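Local coordinates for protein beta-galactosidase (Geobacillus stearothermophilus, PDB 4OIF) that probably hydrolyses terminal non-reducing beta-D-galactose residues from beta-D-galactosides, as a zinc-binding, trimeric member of glycoside hydrolase family 42, at residues R173-L184 against Y200-S208. Sequence-based numbering, arbitrary orientation. Where two conformers were deposited one is given.
Sequences REWLKKKYNHDL and YTDWSQIES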
loop_
_atom_site.group_PDB
_atom_site.type_symbol
_atom_site.label_atom_id
_atom_site.label_comp_id
_atom_site.label_asym_id
_atom_site.label_seq_id
_atom_site.Cartn_x
_atom_site.Cartn_y
_atom_site.Cartn_z
ATOM N N ARG A 173 22.333 -2.706 -24.973
ATOM C CA ARG A 173 22.311 -3.303 -26.305
ATOM C C ARG A 173 23.669 -3.872 -26.707
ATOM O O ARG A 173 23.741 -4.991 -27.225
ATOM C CB ARG A 173 21.846 -2.293 -27.335
ATOM C CG ARG A 173 20.349 -2.206 -27.419
ATOM C CD ARG A 173 19.898 -1.170 -28.422
ATOM N NE ARG A 173 18.606 -0.650 -28.016
ATOM C CZ ARG A 173 18.409 0.588 -27.585
ATOM N NH1 ARG A 173 19.418 1.449 -27.558
ATOM N NH2 ARG A 173 17.196 0.968 -27.207
ATOM N N GLU A 174 24.741 -3.120 -26.461
ATOM C CA GLU A 174 26.078 -3.615 -26.797
ATOM C C GLU A 174 26.442 -4.837 -25.959
ATOM O O GLU A 174 27.053 -5.799 -26.454
ATOM C CB GLU A 174 27.124 -2.511 -26.626
ATOM C CG GLU A 174 27.012 -1.418 -27.688
ATOM C CD GLU A 174 27.097 -1.983 -29.102
ATOM O OE1 GLU A 174 28.041 -2.772 -29.359
ATOM O OE2 GLU A 174 26.212 -1.658 -29.941
ATOM N N TRP A 175 26.027 -4.801 -24.695
ATOM C CA TRP A 175 26.214 -5.919 -23.779
ATOM C C TRP A 175 25.518 -7.172 -24.307
ATOM O O TRP A 175 26.075 -8.271 -24.280
ATOM C CB TRP A 175 25.678 -5.546 -22.398
ATOM C CG TRP A 175 25.917 -6.552 -21.312
ATOM C CD1 TRP A 175 26.992 -6.605 -20.461
ATOM C CD2 TRP A 175 25.046 -7.631 -20.923
ATOM N NE1 TRP A 175 26.837 -7.645 -19.575
ATOM C CE2 TRP A 175 25.657 -8.292 -19.840
ATOM C CE3 TRP A 175 23.815 -8.103 -21.391
ATOM C CZ2 TRP A 175 25.083 -9.401 -19.222
ATOM C CZ3 TRP A 175 23.242 -9.203 -20.772
ATOM C CH2 TRP A 175 23.879 -9.845 -19.701
ATOM N N LEU A 176 24.303 -6.992 -24.812
ATOM C CA LEU A 176 23.516 -8.112 -25.300
ATOM C C LEU A 176 24.111 -8.657 -26.598
ATOM O O LEU A 176 24.103 -9.870 -26.832
ATOM C CB LEU A 176 22.049 -7.697 -25.496
ATOM C CG LEU A 176 21.163 -7.621 -24.238
ATOM C CD1 LEU A 176 19.822 -7.010 -24.585
ATOM C CD2 LEU A 176 20.959 -8.988 -23.582
ATOM N N LYS A 177 24.622 -7.766 -27.444
ATOM C CA LYS A 177 25.273 -8.211 -28.667
ATOM C C LYS A 177 26.502 -9.061 -28.336
ATOM O O LYS A 177 26.697 -10.119 -28.942
ATOM C CB LYS A 177 25.660 -7.028 -29.552
ATOM C CG LYS A 177 24.473 -6.319 -30.161
ATOM C CD LYS A 177 24.951 -5.137 -30.946
ATOM C CE LYS A 177 23.802 -4.339 -31.513
ATOM N NZ LYS A 177 24.293 -3.047 -32.056
ATOM N N LYS A 178 27.313 -8.609 -27.373
ATOM C CA LYS A 178 28.441 -9.421 -26.932
ATOM C C LYS A 178 27.968 -10.772 -26.396
ATOM O O LYS A 178 28.446 -11.807 -26.839
ATOM C CB LYS A 178 29.266 -8.698 -25.868
ATOM C CG LYS A 178 29.888 -7.392 -26.368
ATOM C CD LYS A 178 30.807 -6.754 -25.322
ATOM C CE LYS A 178 31.393 -5.415 -25.794
ATOM N NZ LYS A 178 30.461 -4.258 -25.618
ATOM N N LYS A 179 27.014 -10.770 -25.471
ATOM C CA LYS A 179 26.571 -12.020 -24.843
ATOM C C LYS A 179 26.029 -13.056 -25.833
ATOM O O LYS A 179 26.202 -14.266 -25.654
ATOM C CB LYS A 179 25.494 -11.745 -23.794
ATOM C CG LYS A 179 24.924 -13.028 -23.199
ATOM C CD LYS A 179 24.100 -12.789 -21.945
ATOM C CE LYS A 179 23.663 -14.115 -21.346
ATOM N NZ LYS A 179 23.043 -13.962 -20.011
ATOM N N TYR A 180 25.361 -12.581 -26.873
ATOM C CA TYR A 180 24.668 -13.485 -27.768
ATOM C C TYR A 180 25.325 -13.520 -29.140
ATOM O O TYR A 180 24.739 -13.985 -30.108
ATOM C CB TYR A 180 23.191 -13.086 -27.865
ATOM C CG TYR A 180 22.449 -13.310 -26.564
ATOM C CD1 TYR A 180 22.037 -14.583 -26.204
ATOM C CD2 TYR A 180 22.164 -12.256 -25.701
ATOM C CE1 TYR A 180 21.366 -14.808 -25.029
ATOM C CE2 TYR A 180 21.486 -12.475 -24.512
ATOM C CZ TYR A 180 21.093 -13.758 -24.187
ATOM O OH TYR A 180 20.426 -14.019 -23.016
ATOM N N ASN A 181 26.559 -13.037 -29.200
ATOM C CA ASN A 181 27.342 -13.049 -30.428
ATOM C C ASN A 181 26.592 -12.412 -31.593
ATOM O O ASN A 181 26.560 -12.957 -32.691
ATOM C CB ASN A 181 27.761 -14.480 -30.779
ATOM C CG ASN A 181 29.097 -14.534 -31.510
ATOM O OD1 ASN A 181 29.356 -13.752 -32.430
ATOM N ND2 ASN A 181 29.961 -15.443 -31.082
ATOM N N HIS A 182 25.971 -11.265 -31.326
ATOM C CA HIS A 182 25.231 -10.505 -32.332
ATOM C C HIS A 182 24.137 -11.326 -33.003
ATOM O O HIS A 182 23.645 -10.961 -34.075
ATOM C CB HIS A 182 26.180 -9.956 -33.398
ATOM C CG HIS A 182 27.155 -8.950 -32.876
ATOM N ND1 HIS A 182 27.016 -7.595 -33.099
ATOM C CD2 HIS A 182 28.278 -9.100 -32.134
ATOM C CE1 HIS A 182 28.016 -6.955 -32.520
ATOM N NE2 HIS A 182 28.792 -7.841 -31.923
ATOM N N ASP A 183 23.760 -12.430 -32.364
ATOM C CA ASP A 183 22.775 -13.345 -32.925
ATOM C C ASP A 183 21.389 -13.092 -32.325
ATOM O O ASP A 183 21.074 -13.575 -31.233
ATOM C CB ASP A 183 23.217 -14.789 -32.676
ATOM C CG ASP A 183 22.333 -15.807 -33.364
ATOM O OD1 ASP A 183 21.279 -15.430 -33.924
ATOM O OD2 ASP A 183 22.696 -17.002 -33.326
ATOM N N LEU A 184 20.562 -12.354 -33.052
ATOM C CA LEU A 184 19.227 -12.007 -32.568
ATOM C C LEU A 184 18.323 -13.242 -32.457
ATOM O O LEU A 184 17.459 -13.299 -31.587
ATOM C CB LEU A 184 18.608 -10.952 -33.478
ATOM C CG LEU A 184 17.653 -9.908 -32.908
ATOM C CD1 LEU A 184 18.196 -9.270 -31.649
ATOM C CD2 LEU A 184 17.412 -8.846 -33.961
ATOM N N TYR A 200 11.954 -9.835 -31.309
ATOM C CA TYR A 200 12.665 -8.633 -31.724
ATOM C C TYR A 200 13.263 -8.834 -33.101
ATOM O O TYR A 200 13.898 -9.853 -33.359
ATOM C CB TYR A 200 13.762 -8.280 -30.721
ATOM C CG TYR A 200 13.259 -7.953 -29.338
ATOM C CD1 TYR A 200 12.626 -6.737 -29.069
ATOM C CD2 TYR A 200 13.410 -8.856 -28.292
ATOM C CE1 TYR A 200 12.168 -6.424 -27.789
ATOM C CE2 TYR A 200 12.959 -8.551 -27.014
ATOM C CZ TYR A 200 12.343 -7.337 -26.769
ATOM O OH TYR A 200 11.892 -7.044 -25.500
ATOM N N THR A 201 13.077 -7.863 -33.986
ATOM C CA THR A 201 13.602 -7.988 -35.340
ATOM C C THR A 201 14.718 -6.982 -35.616
ATOM O O THR A 201 15.254 -6.927 -36.718
ATOM C CB THR A 201 12.478 -7.840 -36.391
ATOM O OG1 THR A 201 11.614 -6.752 -36.039
ATOM C CG2 THR A 201 11.660 -9.120 -36.458
ATOM N N ASP A 202 15.082 -6.202 -34.604
ATOM C CA ASP A 202 16.241 -5.315 -34.700
ATOM C C ASP A 202 16.707 -4.969 -33.298
ATOM O O ASP A 202 15.880 -4.714 -32.418
ATOM C CB ASP A 202 15.906 -4.033 -35.476
ATOM C CG ASP A 202 17.148 -3.217 -35.834
ATOM O OD1 ASP A 202 17.613 -2.391 -35.009
ATOM O OD2 ASP A 202 17.661 -3.407 -36.955
ATOM N N TRP A 203 18.022 -4.948 -33.097
ATOM C CA TRP A 203 18.611 -4.640 -31.795
ATOM C C TRP A 203 18.148 -3.305 -31.210
ATOM O O TRP A 203 18.106 -3.141 -29.998
ATOM C CB TRP A 203 20.135 -4.629 -31.890
ATOM C CG TRP A 203 20.724 -5.955 -32.177
ATOM C CD1 TRP A 203 21.137 -6.425 -33.390
ATOM C CD2 TRP A 203 20.965 -7.007 -31.234
ATOM N NE1 TRP A 203 21.631 -7.700 -33.259
ATOM C CE2 TRP A 203 21.537 -8.083 -31.949
ATOM C CE3 TRP A 203 20.756 -7.144 -29.859
ATOM C CZ2 TRP A 203 21.901 -9.280 -31.334
ATOM C CZ3 TRP A 203 21.119 -8.340 -29.246
ATOM C CH2 TRP A 203 21.685 -9.387 -29.983
ATOM N N SER A 204 17.806 -2.354 -32.070
ATOM C CA SER A 204 17.324 -1.061 -31.611
ATOM C C SER A 204 15.981 -1.152 -30.891
ATOM O O SER A 204 15.580 -0.212 -30.213
ATOM C CB SER A 204 17.195 -0.096 -32.788
ATOM O OG SER A 204 16.201 -0.538 -33.693
ATOM N N GLN A 205 15.279 -2.269 -31.045
ATOM C CA GLN A 205 13.969 -2.408 -30.415
ATOM C C GLN A 205 14.090 -2.790 -28.953
ATOM O O GLN A 205 13.231 -2.462 -28.151
ATOM C CB GLN A 205 13.116 -3.445 -31.146
ATOM C CG GLN A 205 12.617 -3.006 -32.514
ATOM C CD GLN A 205 12.315 -4.189 -33.399
ATOM O OE1 GLN A 205 12.394 -5.338 -32.959
ATOM N NE2 GLN A 205 11.977 -3.926 -34.654
ATOM N N ILE A 206 15.164 -3.478 -28.602
ATOM C CA ILE A 206 15.336 -3.942 -27.236
ATOM C C ILE A 206 15.651 -2.804 -26.263
ATOM O O ILE A 206 16.636 -2.097 -26.425
ATOM C CB ILE A 206 16.452 -4.988 -27.157
ATOM C CG1 ILE A 206 16.108 -6.169 -28.069
ATOM C CG2 ILE A 206 16.658 -5.419 -25.710
ATOM C CD1 ILE A 206 17.255 -7.136 -28.318
ATOM N N GLU A 207 14.796 -2.605 -25.268
ATOM C CA GLU A 207 15.086 -1.650 -24.207
ATOM C C GLU A 207 14.979 -2.347 -22.856
ATOM O O GLU A 207 14.432 -3.445 -22.759
ATOM C CB GLU A 207 14.155 -0.421 -24.283
ATOM C CG GLU A 207 12.760 -0.671 -24.870
ATOM C CD GLU A 207 12.089 0.603 -25.410
ATOM O OE1 GLU A 207 10.843 0.637 -25.511
ATOM O OE2 GLU A 207 12.810 1.565 -25.747
ATOM N N SER A 208 15.514 -1.712 -21.824
ATOM C CA SER A 208 15.449 -2.263 -20.474
ATOM C C SER A 208 13.995 -2.437 -20.041
ATOM O O SER A 208 13.111 -1.733 -20.532
ATOM C CB SER A 208 16.177 -1.354 -19.499
ATOM O OG SER A 208 15.524 -0.102 -19.441
#
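Trp203 is sandwiched between Lys177 and Leu184, with a CH-pi contact on each face of its indole. Lys177 CG lies 3.7 Å from the centroid of the six-membered ring, 10° off the normal; on the opposite face Leu184 CD1 sits 3.5 Å from the same centroid. Beyond CG the lysine chain runs extended across the indole, bringing CE over Trp203 CG, while its NZ continues to a salt bridge with Glu174 OE2. The ring edge meets backbone: Trp203 CZ2 is 3.5 Å from His182 C, where a Schellman motif with Asn181 at C-prime ends the helix. With CG anti to its own carbonyl carbon (chi1 -67°), the indole is directed into this bend. Replacing Trp203 by alanine would probably open a gap between Lys177 and Leu184 and leave both without the ring faces they pack on.

Apolar packing continues beside the indole, where Leu176 CD1 touches Ile206 CG2 at 3.7 Å. Leu184 CD2 rests on the backbone of Thr201 and Asp202.

Both hydrogen bonds across the contact are weak and strongly bent at the hydrogen: Arg173 NE, at 2.9 Å, and NH2 donate to Ile206 O. Arg173 NH1 instead forms a salt bridge with Glu170. Within 200-208, Asp202 OD1 accepts from Ser204 N at 2.9 Å, forming an Asx turn around Trp203.

The contact packs the C-terminal end of helix 166-179 and the turn into helix 184-191 against the loop leading to helix 218-246. Both segments lie in the TIM-barrel-type catalytic region; helix 166-179 also carries Cys168 of the zinc site, its side chain about 9 Å from that of Arg173. Leu187 of helix 184-191 touches Trp203 and Ile206, and Ser204 OG hydrogen-bonds Gln99 of a neighbouring subunit.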